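Local coordinates for protein acyl-CoA dehydrogenase (Mycobacterium thermoresistibile, PDB 3PFD) that probably catalyses the FAD-dependent oxidation of 2,3-saturated acyl-CoA thioesters to 2,3-dehydroacyl-CoA, passing the electrons to an acceptor, at residues C[25-30]-C[83-88]; C[66-71]-C[103-108]. All blocks are in the same frame, centred on the assembly; numbering follows the deposited sequence.

The chain opens with helix 24-47, which carries residues 25-30. It passes through helix 53-61 and a loop holding residues 66-71, then enters helix 80-91. There residues 83-88 return to 25-30, and interaction 1 closes its loop. Helix 95-114 follows directly, and its residues 103-108 reach back to 66-71, which closes interaction 2. The segments alternate along the chain, so the two loops cross. They also touch: I67 and H68 of interaction 2 pack against T83 of interaction 1, and I67 also meets V86. The two contacts tie helices 24-47, 80-91 and 95-114 and the loop after helix 53-61 together within the N-terminal acyl-CoA dehydrogenase region.

Interaction 1. Residues C[25-30]-C[83-88]; sequences ALREAI and TCIVIE
R27 leaves its helix with CG turned opposite the backbone N, and a bend at chi3 (-69°) brings the guanidinium over I85 and up to E88. E88 likewise has CG turned opposite its backbone N (chi1 173°), and the chain, extended beyond CG, carries the carboxylate to the guanidinium edge. R27 NH2 donates to E88 OE2 at 2.9 Å, in a salt bridge with a moderately bent hydrogen bond. The acceptor lies near the guanidinium plane, but the donor comes from above the carboxylate plane. Beneath one guanidinium face sits I85 CG2, 4.1 Å from R27 CZ. The same methyl also touches the start of the R27 chain, 4.0 Å from CB. On the other branch of I85, CG1 lies 3.7 Å from R27 NH1, with CD1 close behind.

The axes of segments 25-30 and 83-88 run roughly parallel, 9.5 Å apart at closest approach with a crossing angle of -26°. The segments lie on helices 24-47 and 80-91 of the all-helical N-terminal part of the acyl-CoA dehydrogenase fold. Beside the charged pair lies an apolar seam. L26 CD2 touches two methyls, I85 CG2 and V86 CG2, each 4.1 Å from it. One turn later I30 lays CG1 over the backbone of the facing helix, 4.1 Å from V86 O, and close to V86 CG1.

R27 NH1 bonds to the hydroxyl of Y313, and NH2 makes a second salt bridge to E89. In E88, OE2 also pairs with R309 and OE1 bonds to Y313, a network that probably keeps the buried carboxylate ionised. R309 and Y313 lie on helix 292-321.

Interaction 2. Residues C[66-71]-C[103-108]; sequences AIHVPE and VNKLGT
The H68 imidazole is packed on both faces and bonded at its edge. K105 CG lies over the centre of one face, 3.5 Å from the ring centroid and only 7° off the ring normal. This is a CH-pi contact. On the opposite face sits V69 CG2, displaced toward the rim. At the edge, close to the ring plane, H68 NE2 donates to T108 OG1 at 3.0 Å. The bond is nearly straight, with an N-H...O angle of 167°.

T108 OG1 passes the chain of bonds on. It donates to N104 O, one turn back in the helix, at 2.7 Å. The hydroxyl is thus held by two bonds, accepting one and giving one. With OG1 set between the backbone N and the carbonyl carbon (chi1 55°), T108 can serve both partners. The H68 ring also grazes the helix backbone, with CE1 3.5 Å from K105 CA.

The K105 chain runs on past the ring, extended beyond CG, and its NZ bonds to the carbonyl of H254. K105 NZ stays 6.2 Å from H68 ND1, and its charge may favour a neutral imidazole. Next to the ring, A66 CB meets N104 CB at 4.0 Å. The N104 amide is held at both ends: ND2 bonds to S65 O, and OD1 takes the backbone N-H of A134. The N104 side chain is about 11 Å from a bound reduced flavin adenine dinucleotide.

The loop residues A66 to V69 form a type I beta turn. It sits on helix 95-114 between helices 80-91 and 117-129, and through the N104 to A134 bond the contact reaches strand 134-137, where the helical N-terminal part of the acyl-CoA dehydrogenase fold meets the beta-rich middle domain.

Interaction 1. Residues C[25-30]-C[83-88]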
loop_
_atom_site.group_PDB
_atom_site.type_symbol
_atom_site.label_atom_id
_atom_site.label_comp_id
_atom_site.label_asym_id
_atom_site.label_seq_id
_atom_site.Cartn_x
_atom_site.Cartn_y
_atom_site.Cartn_z
ATOM N N ALA C 25 9.167 -19.321 -28.982
ATOM C CA ALA C 25 10.437 -19.407 -29.712
ATOM C C ALA C 25 11.127 -18.038 -29.799
ATOM O O ALA C 25 12.352 -17.950 -29.700
ATOM C CB ALA C 25 10.229 -20.004 -31.109
ATOM N N LEU C 26 10.337 -16.979 -29.980
ATOM C CA LEU C 26 10.871 -15.616 -29.967
ATOM C C LEU C 26 11.517 -15.330 -28.613
ATOM O O LEU C 26 12.676 -14.921 -28.545
ATOM C CB LEU C 26 9.782 -14.568 -30.256
ATOM C CG LEU C 26 10.275 -13.112 -30.188
ATOM C CD1 LEU C 26 10.923 -12.699 -31.504
ATOM C CD2 LEU C 26 9.152 -12.159 -29.818
ATOM N N ARG C 27 10.759 -15.555 -27.546
ATOM C CA ARG C 27 11.248 -15.297 -26.208
ATOM C C ARG C 27 12.560 -16.014 -25.926
ATOM O O ARG C 27 13.479 -15.405 -25.384
ATOM C CB ARG C 27 10.216 -15.655 -25.148
ATOM C CG ARG C 27 10.565 -15.075 -23.759
ATOM C CD ARG C 27 9.618 -15.569 -22.690
ATOM N NE ARG C 27 8.264 -15.030 -22.827
ATOM C CZ ARG C 27 7.855 -13.830 -22.385
ATOM N NH1 ARG C 27 6.593 -13.473 -22.544
ATOM N NH2 ARG C 27 8.687 -12.969 -21.810
ATOM N N GLU C 28 12.648 -17.289 -26.307
ATOM C CA GLU C 28 13.853 -18.087 -26.079
ATOM C C GLU C 28 15.063 -17.483 -26.819
ATOM O O GLU C 28 16.164 -17.387 -26.255
ATOM C CB GLU C 28 13.614 -19.577 -26.458
ATOM C CG GLU C 28 12.538 -20.269 -25.577
ATOM C CD GLU C 28 12.241 -21.746 -25.918
ATOM O OE1 GLU C 28 12.215 -22.565 -24.971
ATOM O OE2 GLU C 28 12.007 -22.097 -27.103
ATOM N N ALA C 29 14.846 -17.059 -28.064
ATOM C CA ALA C 29 15.884 -16.431 -28.882
ATOM C C ALA C 29 16.354 -15.081 -28.339
ATOM O O ALA C 29 17.556 -14.840 -28.265
ATOM C CB ALA C 29 15.414 -16.279 -30.321
ATOM N N ILE C 30 15.421 -14.192 -27.976
ATOM C CA ILE C 30 15.827 -12.894 -27.419
ATOM C C ILE C 30 16.462 -13.004 -26.046
ATOM O O ILE C 30 17.419 -12.301 -25.778
ATOM C CB ILE C 30 14.725 -11.788 -27.437
ATOM C CG1 ILE C 30 15.312 -10.449 -26.981
ATOM C CG2 ILE C 30 13.529 -12.170 -26.606
ATOM C CD1 ILE C 30 16.473 -9.937 -27.854
ATOM N N THR C 83 6.995 -7.442 -30.281
ATOM C CA THR C 83 7.777 -6.259 -29.980
ATOM C C THR C 83 7.891 -6.014 -28.463
ATOM O O THR C 83 9.004 -5.764 -27.999
ATOM C CB THR C 83 7.235 -5.040 -30.708
ATOM O OG1 THR C 83 7.364 -5.259 -32.120
ATOM C CG2 THR C 83 8.019 -3.796 -30.342
ATOM N N CYS C 84 6.784 -6.143 -27.704
ATOM C CA CYS C 84 6.848 -6.039 -26.232
ATOM C C CYS C 84 7.776 -7.086 -25.607
ATOM O O CYS C 84 8.538 -6.788 -24.681
ATOM C CB CYS C 84 5.453 -6.119 -25.562
ATOM S SG CYS C 84 4.395 -4.692 -25.759
ATOM N N ILE C 85 7.686 -8.327 -26.068
ATOM C CA ILE C 85 8.515 -9.399 -25.492
ATOM C C ILE C 85 10.015 -9.115 -25.685
ATOM O O ILE C 85 10.828 -9.355 -24.799
ATOM C CB ILE C 85 8.059 -10.808 -26.009
ATOM C CG1 ILE C 85 6.695 -11.166 -25.376
ATOM C CG2 ILE C 85 9.136 -11.874 -25.709
ATOM C CD1 ILE C 85 5.887 -12.307 -26.070
ATOM N N VAL C 86 10.370 -8.564 -26.844
ATOM C CA VAL C 86 11.771 -8.201 -27.150
ATOM C C VAL C 86 12.231 -7.143 -26.143
ATOM O O VAL C 86 13.224 -7.337 -25.409
ATOM C CB VAL C 86 11.947 -7.765 -28.662
ATOM C CG1 VAL C 86 13.343 -7.102 -28.956
ATOM C CG2 VAL C 86 11.748 -8.958 -29.555
ATOM N N ILE C 87 11.456 -6.067 -26.030
ATOM C CA ILE C 87 11.805 -4.974 -25.124
ATOM C C ILE C 87 11.927 -5.441 -23.675
ATOM O O ILE C 87 12.897 -5.099 -22.991
ATOM C CB ILE C 87 10.820 -3.812 -25.282
ATOM C CG1 ILE C 87 11.061 -3.155 -26.646
ATOM C CG2 ILE C 87 10.919 -2.799 -24.122
ATOM C CD1 ILE C 87 9.851 -2.469 -27.199
ATOM N N GLU C 88 10.961 -6.254 -23.249
ATOM C CA GLU C 88 10.930 -6.852 -21.918
ATOM C C GLU C 88 12.164 -7.708 -21.636
ATOM O O GLU C 88 12.766 -7.597 -20.569
ATOM C CB GLU C 88 9.655 -7.716 -21.787
ATOM C CG GLU C 88 9.503 -8.567 -20.506
ATOM C CD GLU C 88 8.291 -9.521 -20.598
ATOM O OE1 GLU C 88 7.291 -9.150 -21.261
ATOM O OE2 GLU C 88 8.343 -10.650 -20.053
#

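Interaction 2. Residues C[66-71]-C[103-108]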
loop_
_atom_site.group_PDB
_atom_site.type_symbol
_atom_site.label_atom_id
_atom_site.label_comp_id
_atom_site.label_asym_id
_atom_site.label_seq_id
_atom_site.Cartn_x
_atom_site.Cartn_y
_atom_site.Cartn_z
ATOM N N ALA C 66 14.493 -3.378 -34.279
ATOM C CA ALA C 66 13.289 -2.623 -34.643
ATOM C C ALA C 66 12.281 -3.517 -35.366
ATOM O O ALA C 66 11.898 -3.234 -36.523
ATOM C CB ALA C 66 13.672 -1.389 -35.513
ATOM N N ILE C 67 11.861 -4.594 -34.694
ATOM C CA ILE C 67 11.076 -5.645 -35.360
ATOM C C ILE C 67 9.666 -5.224 -35.775
ATOM O O ILE C 67 9.018 -5.929 -36.537
ATOM C CB ILE C 67 11.025 -6.965 -34.556
ATOM C CG1 ILE C 67 10.153 -6.813 -33.304
ATOM C CG2 ILE C 67 12.450 -7.449 -34.234
ATOM C CD1 ILE C 67 10.133 -8.042 -32.426
ATOM N N HIS C 68 9.219 -4.073 -35.285
ATOM C CA HIS C 68 7.870 -3.558 -35.557
ATOM C C HIS C 68 7.727 -2.959 -36.969
ATOM O O HIS C 68 6.608 -2.842 -37.483
ATOM C CB HIS C 68 7.516 -2.478 -34.530
ATOM C CG HIS C 68 8.403 -1.276 -34.631
ATOM N ND1 HIS C 68 9.688 -1.265 -34.136
ATOM C CD2 HIS C 68 8.222 -0.078 -35.247
ATOM C CE1 HIS C 68 10.251 -0.100 -34.412
ATOM N NE2 HIS C 68 9.382 0.639 -35.085
ATOM N N VAL C 69 8.844 -2.544 -37.576
ATOM C CA VAL C 69 8.793 -1.901 -38.898
ATOM C C VAL C 69 8.098 -2.849 -39.889
ATOM O O VAL C 69 8.491 -4.011 -40.005
ATOM C CB VAL C 69 10.208 -1.509 -39.433
ATOM C CG1 VAL C 69 10.078 -0.770 -40.760
ATOM C CG2 VAL C 69 10.965 -0.632 -38.417
ATOM N N PRO C 70 7.048 -2.363 -40.577
ATOM C CA PRO C 70 6.306 -3.204 -41.518
ATOM C C PRO C 70 7.198 -3.847 -42.582
ATOM O O PRO C 70 8.243 -3.288 -42.943
ATOM C CB PRO C 70 5.317 -2.226 -42.157
ATOM C CG PRO C 70 5.089 -1.201 -41.097
ATOM C CD PRO C 70 6.474 -1.009 -40.502
ATOM N N GLU C 71 6.789 -5.022 -43.051
ATOM C CA GLU C 71 7.576 -5.796 -44.010
ATOM C C GLU C 71 7.727 -5.063 -45.352
ATOM O O GLU C 71 8.727 -5.232 -46.038
ATOM C CB GLU C 71 7.016 -7.210 -44.178
ATOM N N VAL C 103 12.873 2.881 -28.169
ATOM C CA VAL C 103 12.919 4.213 -28.824
ATOM C C VAL C 103 12.961 4.143 -30.343
ATOM O O VAL C 103 12.437 5.052 -31.021
ATOM C CB VAL C 103 13.939 5.187 -28.157
ATOM C CG1 VAL C 103 13.981 6.562 -28.866
ATOM C CG2 VAL C 103 13.535 5.371 -26.694
ATOM N N ASN C 104 13.517 3.054 -30.892
ATOM C CA ASN C 104 13.349 2.823 -32.316
ATOM C C ASN C 104 11.852 2.851 -32.687
ATOM O O ASN C 104 11.471 3.416 -33.716
ATOM C CB ASN C 104 14.052 1.537 -32.797
ATOM C CG ASN C 104 15.561 1.737 -33.007
ATOM O OD1 ASN C 104 16.059 2.871 -33.007
ATOM N ND2 ASN C 104 16.291 0.641 -33.184
ATOM N N LYS C 105 11.011 2.287 -31.813
ATOM C CA LYS C 105 9.583 2.300 -32.018
ATOM C C LYS C 105 8.996 3.700 -31.755
ATOM O O LYS C 105 8.282 4.223 -32.589
ATOM C CB LYS C 105 8.879 1.209 -31.177
ATOM C CG LYS C 105 7.565 0.789 -31.821
ATOM C CD LYS C 105 6.527 0.209 -30.893
ATOM C CE LYS C 105 5.207 0.169 -31.682
ATOM N NZ LYS C 105 4.248 -0.773 -31.111
ATOM N N LEU C 106 9.300 4.300 -30.606
ATOM C CA LEU C 106 8.862 5.672 -30.295
ATOM C C LEU C 106 9.160 6.675 -31.428
ATOM O O LEU C 106 8.276 7.450 -31.803
ATOM C CB LEU C 106 9.496 6.167 -28.978
ATOM C CG LEU C 106 8.911 7.442 -28.340
ATOM C CD1 LEU C 106 7.418 7.261 -28.014
ATOM C CD2 LEU C 106 9.682 7.875 -27.082
ATOM N N GLY C 107 10.390 6.649 -31.965
ATOM C CA GLY C 107 10.836 7.611 -33.008
ATOM C C GLY C 107 10.343 7.332 -34.425
ATOM O O GLY C 107 10.658 8.091 -35.370
ATOM N N THR C 108 9.589 6.243 -34.596
ATOM C CA THR C 108 9.073 5.902 -35.937
ATOM C C THR C 108 7.566 5.731 -36.020
ATOM O O THR C 108 7.020 5.700 -37.120
ATOM C CB THR C 108 9.751 4.666 -36.589
ATOM O OG1 THR C 108 9.665 3.526 -35.718
ATOM C CG2 THR C 108 11.176 4.974 -36.950
#